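PDB 5D2E: MlnE from Bacillus amyloliquefaciens subsp. plantarum, which carries an NADP(+)-binding, B-type ketoreductase in its N-terminal part that probably reduces beta-keto groups of polyketide intermediates on the macrolactin assembly line. Local coordinates for residues 159-162 with 163-167; 221-224 with 225-229; 484-487 with 488-492. All blocks are in the same frame, centred on the assembly; numbering follows the deposited sequence.

Contact 1: 159-162 with 163-167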
loop_
_atom_site.group_PDB
_atom_site.type_symbol
_atom_site.label_atom_id
_atom_site.label_comp_id
_atom_site.label_asym_id
_atom_site.label_seq_id
_atom_site.Cartn_x
_atom_site.Cartn_y
_atom_site.Cartn_z
ATOM N N PHE A 159 6.318 -13.603 11.582
ATOM C CA PHE A 159 6.932 -14.361 10.496
ATOM C C PHE A 159 8.431 -14.525 10.718
ATOM O O PHE A 159 8.968 -15.591 10.497
ATOM C CB PHE A 159 6.721 -13.692 9.162
ATOM C CG PHE A 159 5.357 -13.833 8.630
ATOM C CD1 PHE A 159 4.859 -15.087 8.328
ATOM C CD2 PHE A 159 4.589 -12.717 8.329
ATOM C CE1 PHE A 159 3.598 -15.247 7.801
ATOM C CE2 PHE A 159 3.325 -12.874 7.796
ATOM C CZ PHE A 159 2.827 -14.124 7.539
ATOM N N GLN A 160 9.105 -13.509 11.217
ATOM C CA GLN A 160 10.495 -13.654 11.443
ATOM C C GLN A 160 10.782 -14.737 12.502
ATOM O O GLN A 160 11.679 -15.554 12.323
ATOM C CB GLN A 160 11.112 -12.338 11.795
ATOM C CG GLN A 160 12.586 -12.319 11.541
ATOM C CD GLN A 160 13.213 -10.950 11.818
ATOM O OE1 GLN A 160 13.330 -10.551 12.975
ATOM N NE2 GLN A 160 13.712 -10.285 10.758
ATOM N N ALA A 161 10.063 -14.685 13.617
ATOM C CA ALA A 161 10.210 -15.676 14.684
ATOM C C ALA A 161 9.859 -17.044 14.170
ATOM O O ALA A 161 10.576 -18.020 14.502
ATOM C CB ALA A 161 9.316 -15.326 15.873
ATOM N N PHE A 162 8.744 -17.172 13.415
ATOM C CA PHE A 162 8.372 -18.495 12.927
ATOM C C PHE A 162 9.463 -19.090 12.049
ATOM O O PHE A 162 9.705 -20.306 12.122
ATOM C CB PHE A 162 7.100 -18.500 12.112
ATOM C CG PHE A 162 5.832 -18.415 12.932
ATOM C CD1 PHE A 162 5.865 -18.185 14.301
ATOM C CD2 PHE A 162 4.597 -18.495 12.279
ATOM C CE1 PHE A 162 4.685 -18.137 15.022
ATOM C CE2 PHE A 162 3.431 -18.411 12.996
ATOM C CZ PHE A 162 3.498 -18.235 14.371
ATOM N N MET A 163 10.083 -18.257 11.206
ATOM C CA MET A 163 11.096 -18.823 10.301
ATOM C C MET A 163 12.346 -19.132 11.083
ATOM O O MET A 163 12.970 -20.189 10.852
ATOM C CB MET A 163 11.331 -17.923 9.097
ATOM C CG MET A 163 10.099 -17.966 8.186
ATOM S SD MET A 163 10.304 -17.037 6.635
ATOM C CE MET A 163 10.344 -15.432 7.379
ATOM N N ALA A 164 12.718 -18.244 12.007
ATOM C CA ALA A 164 13.943 -18.444 12.717
ATOM C C ALA A 164 13.891 -19.685 13.582
ATOM O O ALA A 164 14.907 -20.348 13.771
ATOM C CB ALA A 164 14.300 -17.247 13.588
ATOM N N ASN A 165 12.735 -19.974 14.174
ATOM C CA ASN A 165 12.576 -21.133 15.064
ATOM C C ASN A 165 12.007 -22.349 14.347
ATOM O O ASN A 165 11.681 -23.348 14.978
ATOM C CB ASN A 165 11.666 -20.730 16.238
ATOM C CG ASN A 165 12.292 -19.642 17.079
ATOM O OD1 ASN A 165 13.379 -19.817 17.551
ATOM N ND2 ASN A 165 11.703 -18.490 17.126
ATOM N N LYS A 166 11.802 -22.256 13.038
ATOM C CA LYS A 166 11.283 -23.329 12.213
ATOM C C LYS A 166 10.021 -24.006 12.771
ATOM O O LYS A 166 9.901 -25.243 12.798
ATOM C CB LYS A 166 12.402 -24.356 11.982
ATOM C CG LYS A 166 13.587 -23.756 11.208
ATOM C CD LYS A 166 14.287 -24.842 10.422
ATOM C CE LYS A 166 15.744 -24.479 10.206
ATOM N NZ LYS A 166 16.268 -25.259 9.045
ATOM N N LEU A 167 9.070 -23.188 13.218
ATOM C CA LEU A 167 7.918 -23.702 13.882
ATOM C C LEU A 167 6.973 -24.406 12.895
ATOM O O LEU A 167 6.397 -25.426 13.236
ATOM C CB LEU A 167 7.258 -22.581 14.646
ATOM C CG LEU A 167 5.953 -23.006 15.277
ATOM C CD1 LEU A 167 6.355 -23.857 16.469
ATOM C CD2 LEU A 167 5.106 -21.825 15.722
#
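From Phe159 to Ala164 the chain is the last turn and a half of helix 141-164, where Met163 N donates to Phe159 O (3.0 Å) and Asn165 N to Ala161 O. The helix then ends in a Schellman motif: Lys166 turns to positive phi (49°), its amide makes a weak bond back to Met163 O, and Leu167 N reaches Phe162 O at 3.1 Å. This wrap returns Leu167 to the side of Phe162. With CG anti to its backbone N (chi1 175°), Leu167 lays CD2 over one face of the Phe162 ring, 4.1 Å from the centroid and nearest to CE1, a CH-pi contact. The bend at chi3 of Met163 (-68°) brings CE back to Phe159, 3.4 Å from the carbonyl O. Asn165 ND2 adds only a weak bond to Ala161 O (2.9 Å); its stronger partner is Asp112 OD1 in helix 108-120, which also covers Ala161 and Phe162. The carbonyls of Ala161 and Phe162 are thus satisfied from within the turn or the loop just after it, while Phe162 and Leu167 form the apolar pair between C3 and C'' that is usual in the Schellman motif.

Contact 2: 221-224 with 225-229; sequences TKQH and IADVI
Gln223 and Asp227, one turn apart, meet through their side chains: NE2 of the glutamine donates to Asp227 OD1 at 3.1 Å and more weakly to OD2 at 3.5 Å. The acceptor OD1 lies nearly in the amide plane, yet NE2 comes to it from above the carboxylate, the two planes being 55° apart. CG of Gln223 points away from the backbone N (chi1 -176°), and the turn at chi2 brings the amide to the carboxylate. Between the same two residues Asp227 N also bonds to Gln223 O, and OD2 stands 3.1 Å from that oxygen; two acceptors so close would probably repel, and the neighbouring NE2 may ease this.

At the start of the helix Thr221 is the N-cap, its OG1 accepting from His224 N (3.1 Å, nearly straight at 160°). Regular bonds follow, Ile225 N to Thr221 O among them. Helix 222-233 belongs to the structural subdomain, a Rossmann-like fold, as in other polyketide ketoreductases, and its buried side sets Ile225 on Phe131 of strand 127-133 and Ile229 on Leu174 and Leu176 of strand 171-180. Farther out, Gln76 at the end of helix 70-76 probably helps to position the polar pair: its OE1 accepts from Gln223 NE2, and its NE2 makes a weak bond to Asp227 OD1. Lys222 reaches along its extended chain to Ser68 O.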
loop_
_atom_site.group_PDB
_atom_site.type_symbol
_atom_site.label_atom_id
_atom_site.label_comp_id
_atom_site.label_asym_id
_atom_site.label_seq_id
_atom_site.Cartn_x
_atom_site.Cartn_y
_atom_site.Cartn_z
ATOM N N THR A 221 -21.119 -10.371 13.855
ATOM C CA THR A 221 -21.121 -11.008 15.158
ATOM C C THR A 221 -19.928 -11.930 15.244
ATOM O O THR A 221 -19.324 -12.271 14.227
ATOM C CB THR A 221 -22.401 -11.855 15.315
ATOM O OG1 THR A 221 -22.426 -12.898 14.321
ATOM C CG2 THR A 221 -23.641 -10.938 15.095
ATOM N N LYS A 222 -19.667 -12.404 16.464
ATOM C CA LYS A 222 -18.580 -13.375 16.696
ATOM C C LYS A 222 -18.794 -14.600 15.905
ATOM O O LYS A 222 -17.859 -15.114 15.283
ATOM C CB LYS A 222 -18.401 -13.686 18.175
ATOM C CG LYS A 222 -17.895 -12.481 18.958
ATOM C CD LYS A 222 -18.142 -12.736 20.425
ATOM C CE LYS A 222 -17.588 -11.627 21.307
ATOM N NZ LYS A 222 -17.396 -12.165 22.695
ATOM N N GLN A 223 -20.032 -15.075 15.851
ATOM C CA GLN A 223 -20.300 -16.221 15.043
ATOM C C GLN A 223 -20.067 -15.991 13.567
ATOM O O GLN A 223 -19.615 -16.915 12.894
ATOM C CB GLN A 223 -21.727 -16.764 15.277
ATOM C CG GLN A 223 -22.036 -18.025 14.513
ATOM C CD GLN A 223 -21.178 -19.227 14.962
ATOM O OE1 GLN A 223 -20.930 -19.441 16.183
ATOM N NE2 GLN A 223 -20.690 -20.015 13.975
ATOM N N HIS A 224 -20.454 -14.836 13.020
ATOM C CA HIS A 224 -20.199 -14.583 11.581
ATOM C C HIS A 224 -18.676 -14.586 11.300
ATOM O O HIS A 224 -18.217 -15.052 10.269
ATOM C CB HIS A 224 -20.764 -13.229 11.119
ATOM C CG HIS A 224 -22.243 -13.208 10.847
ATOM N ND1 HIS A 224 -23.097 -12.301 11.457
ATOM C CD2 HIS A 224 -23.012 -13.924 9.991
ATOM C CE1 HIS A 224 -24.332 -12.499 11.027
ATOM N NE2 HIS A 224 -24.309 -13.464 10.127
ATOM N N ILE A 225 -17.891 -14.115 12.248
ATOM C CA ILE A 225 -16.439 -14.158 12.096
ATOM C C ILE A 225 -15.952 -15.618 12.018
ATOM O O ILE A 225 -15.184 -16.004 11.126
ATOM C CB ILE A 225 -15.735 -13.397 13.189
ATOM C CG1 ILE A 225 -16.136 -11.932 13.144
ATOM C CG2 ILE A 225 -14.219 -13.533 12.965
ATOM C CD1 ILE A 225 -15.563 -11.051 14.224
ATOM N N ALA A 226 -16.436 -16.453 12.938
ATOM C CA ALA A 226 -16.080 -17.825 12.922
ATOM C C ALA A 226 -16.438 -18.413 11.651
ATOM O O ALA A 226 -15.696 -19.295 11.116
ATOM C CB ALA A 226 -16.740 -18.575 14.046
ATOM N N ASP A 227 -17.626 -18.044 11.135
ATOM C CA ASP A 227 -18.008 -18.615 9.856
ATOM C C ASP A 227 -17.124 -18.204 8.691
ATOM O O ASP A 227 -16.914 -18.964 7.768
ATOM C CB ASP A 227 -19.486 -18.317 9.565
ATOM C CG ASP A 227 -20.440 -19.119 10.524
ATOM O OD1 ASP A 227 -20.130 -20.278 10.915
ATOM O OD2 ASP A 227 -21.425 -18.513 10.917
ATOM N N VAL A 228 -16.659 -16.976 8.716
ATOM C CA VAL A 228 -15.681 -16.519 7.687
ATOM C C VAL A 228 -14.381 -17.280 7.775
ATOM O O VAL A 228 -13.850 -17.734 6.762
ATOM C CB VAL A 228 -15.414 -15.016 7.801
ATOM C CG1 VAL A 228 -14.210 -14.620 6.949
ATOM C CG2 VAL A 228 -16.637 -14.265 7.370
ATOM N N ILE A 229 -13.906 -17.511 9.007
ATOM C CA ILE A 229 -12.681 -18.334 9.182
ATOM C C ILE A 229 -12.860 -19.734 8.595
ATOM O O ILE A 229 -12.013 -20.226 7.823
ATOM C CB ILE A 229 -12.264 -18.369 10.668
ATOM C CG1 ILE A 229 -11.850 -16.960 11.111
ATOM C CG2 ILE A 229 -11.170 -19.335 10.928
ATOM C CD1 ILE A 229 -11.737 -16.775 12.616
#

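Contact 3: 484-487 with 488-492; sequences FQDS and MSRSA
Over one face of the Phe484 ring lies Met488 CG, 3.7 Å from the centroid and displaced toward the rim near CZ and CE1. CG stands close to the ring normal, 18° off it, in a CH-pi contact, whereas SD sits farther out, 4.5 Å from the centroid, as a Met-aromatic contact. The first torsion of Met488 (chi1 -69°) puts CG over the ring, and the bend at chi2 sets SD obliquely beside it. Phe484 also packs edge-to-face with Phe289. The second flat group, the guanidinium of Arg490, receives Asp486 OD1 at its edge and in its plane. This salt bridge is long, 3.6 Å from OD1 to NE: OD1 meets NE alone, and the two planes are 70° apart, unlike the flat two-bond pairing of a bidentate bridge. Arg490 NH2 has a more definite partner in Lys259 O.

Toward the end of helix 477-488 the bonding pattern changes. Met488 N still bonds to Phe484 O at 2.9 Å, nearly along the carbonyl axis, but the next amides reach back only three residues: Ser489 N to Asp486 O (3.0 Å) and Arg490 N to Ser487 O, each from above the carbonyl plane. Asp486 O is gripped twice, since Ser489 OG donates to it as well (2.9 Å). A water donates to Ser487 O at 2.8 Å.

Within the fold, the end of helix 477-488 lies on the sheet of the cofactor-binding subdomain: Phe484 on Ile447 and Trp449 of strand 443-453, Met488 on Leu445 of that strand and on Phe402 and Val404 of strand 402-408. The Phe484 side chain is about 6 Å from that of the NADP(+)-binding Trp452, while Asp486, Ser487 and Arg490 rest on Leu37 of strand 35-46.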
loop_
_atom_site.group_PDB
_atom_site.type_symbol
_atom_site.label_atom_id
_atom_site.label_comp_id
_atom_site.label_asym_id
_atom_site.label_seq_id
_atom_site.Cartn_x
_atom_site.Cartn_y
_atom_site.Cartn_z
ATOM N N PHE A 484 0.606 9.328 -16.935
ATOM C CA PHE A 484 0.180 10.261 -15.925
ATOM C C PHE A 484 -0.873 11.178 -16.476
ATOM O O PHE A 484 -1.944 11.345 -15.894
ATOM C CB PHE A 484 1.344 11.079 -15.474
ATOM C CG PHE A 484 0.964 12.266 -14.650
ATOM C CD1 PHE A 484 0.679 12.122 -13.318
ATOM C CD2 PHE A 484 0.873 13.543 -15.228
ATOM C CE1 PHE A 484 0.330 13.180 -12.565
ATOM C CE2 PHE A 484 0.517 14.614 -14.453
ATOM C CZ PHE A 484 0.225 14.422 -13.117
ATOM N N GLN A 485 -0.569 11.762 -17.630
ATOM C CA GLN A 485 -1.527 12.605 -18.346
ATOM C C GLN A 485 -2.844 11.899 -18.582
ATOM O O GLN A 485 -3.910 12.457 -18.290
ATOM C CB GLN A 485 -0.867 13.063 -19.685
ATOM C CG GLN A 485 -1.483 14.235 -20.373
ATOM C CD GLN A 485 -1.530 15.500 -19.528
ATOM O OE1 GLN A 485 -0.542 15.944 -18.914
ATOM N NE2 GLN A 485 -2.693 16.123 -19.537
ATOM N N ASP A 486 -2.819 10.658 -19.050
ATOM C CA ASP A 486 -4.051 9.931 -19.263
ATOM C C ASP A 486 -4.795 9.657 -17.920
ATOM O O ASP A 486 -6.006 9.819 -17.804
ATOM C CB ASP A 486 -3.767 8.574 -19.862
ATOM C CG ASP A 486 -5.023 7.868 -20.376
ATOM O OD1 ASP A 486 -6.159 8.411 -20.270
ATOM O OD2 ASP A 486 -4.868 6.736 -20.899
ATOM N N SER A 487 -4.023 9.207 -16.942
ATOM C CA SER A 487 -4.552 8.848 -15.609
ATOM C C SER A 487 -5.303 10.009 -15.010
ATOM O O SER A 487 -6.372 9.837 -14.473
ATOM C CB SER A 487 -3.413 8.457 -14.708
ATOM O OG SER A 487 -2.918 7.221 -15.155
ATOM N N MET A 488 -4.765 11.207 -15.160
ATOM C CA MET A 488 -5.346 12.381 -14.558
ATOM C C MET A 488 -6.707 12.785 -15.163
ATOM O O MET A 488 -7.438 13.514 -14.532
ATOM C CB MET A 488 -4.368 13.550 -14.634
ATOM C CG MET A 488 -3.139 13.427 -13.767
ATOM S SD MET A 488 -3.509 13.341 -11.973
ATOM C CE MET A 488 -4.012 15.022 -11.663
ATOM N N SER A 489 -7.028 12.286 -16.353
ATOM C CA SER A 489 -8.247 12.659 -17.055
ATOM C C SER A 489 -9.311 11.578 -16.811
ATOM O O SER A 489 -10.445 11.688 -17.267
ATOM C CB SER A 489 -7.943 12.803 -18.568
ATOM O OG SER A 489 -7.923 11.492 -19.177
ATOM N N ARG A 490 -8.978 10.538 -16.063
ATOM C CA ARG A 490 -9.937 9.479 -15.831
ATOM C C ARG A 490 -10.599 9.671 -14.491
ATOM O O ARG A 490 -10.320 10.660 -13.813
ATOM C CB ARG A 490 -9.267 8.152 -15.936
ATOM C CG ARG A 490 -8.896 7.855 -17.374
ATOM C CD ARG A 490 -8.197 6.533 -17.498
ATOM N NE ARG A 490 -8.456 6.089 -18.864
ATOM C CZ ARG A 490 -9.473 5.312 -19.232
ATOM N NH1 ARG A 490 -10.306 4.747 -18.332
ATOM N NH2 ARG A 490 -9.594 5.038 -20.504
ATOM N N SER A 491 -11.525 8.796 -14.140
ATOM C CA SER A 491 -12.241 8.940 -12.865
ATOM C C SER A 491 -11.754 7.976 -11.769
ATOM O O SER A 491 -12.105 8.171 -10.633
ATOM C CB SER A 491 -13.760 8.784 -13.048
ATOM O OG SER A 491 -14.020 7.476 -13.473
ATOM N N ALA A 492 -10.936 6.986 -12.083
ATOM C CA ALA A 492 -10.455 6.088 -11.053
ATOM C C ALA A 492 -9.542 6.826 -10.078
ATOM O O ALA A 492 -8.751 7.704 -10.443
ATOM C CB ALA A 492 -9.741 4.891 -11.657
HETATM O O HOH W 1 -8.207 8.857 -12.612
#

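Overall arrangement
Following the chain, the three contacts come in series, and none encloses or crosses another. Contact 1 closes the turn that ends helix 141-164, just before the chain enters strand 171-180. Contact 2 opens helix 222-233 and leans on the same strand 171-180 and on strand 127-133; the two sit in the structural subdomain, with nearest atoms about 15 Å apart. Contact 3 closes the end of helix 477-488 in the catalytic, NADP(+)-binding subdomain, its centre about 44 Å from that of contact 1 and on the opposite side of the chain's centre. The loop of contact 3 leads into strand 494-499, which pairs with strands 35-46 and 443-453.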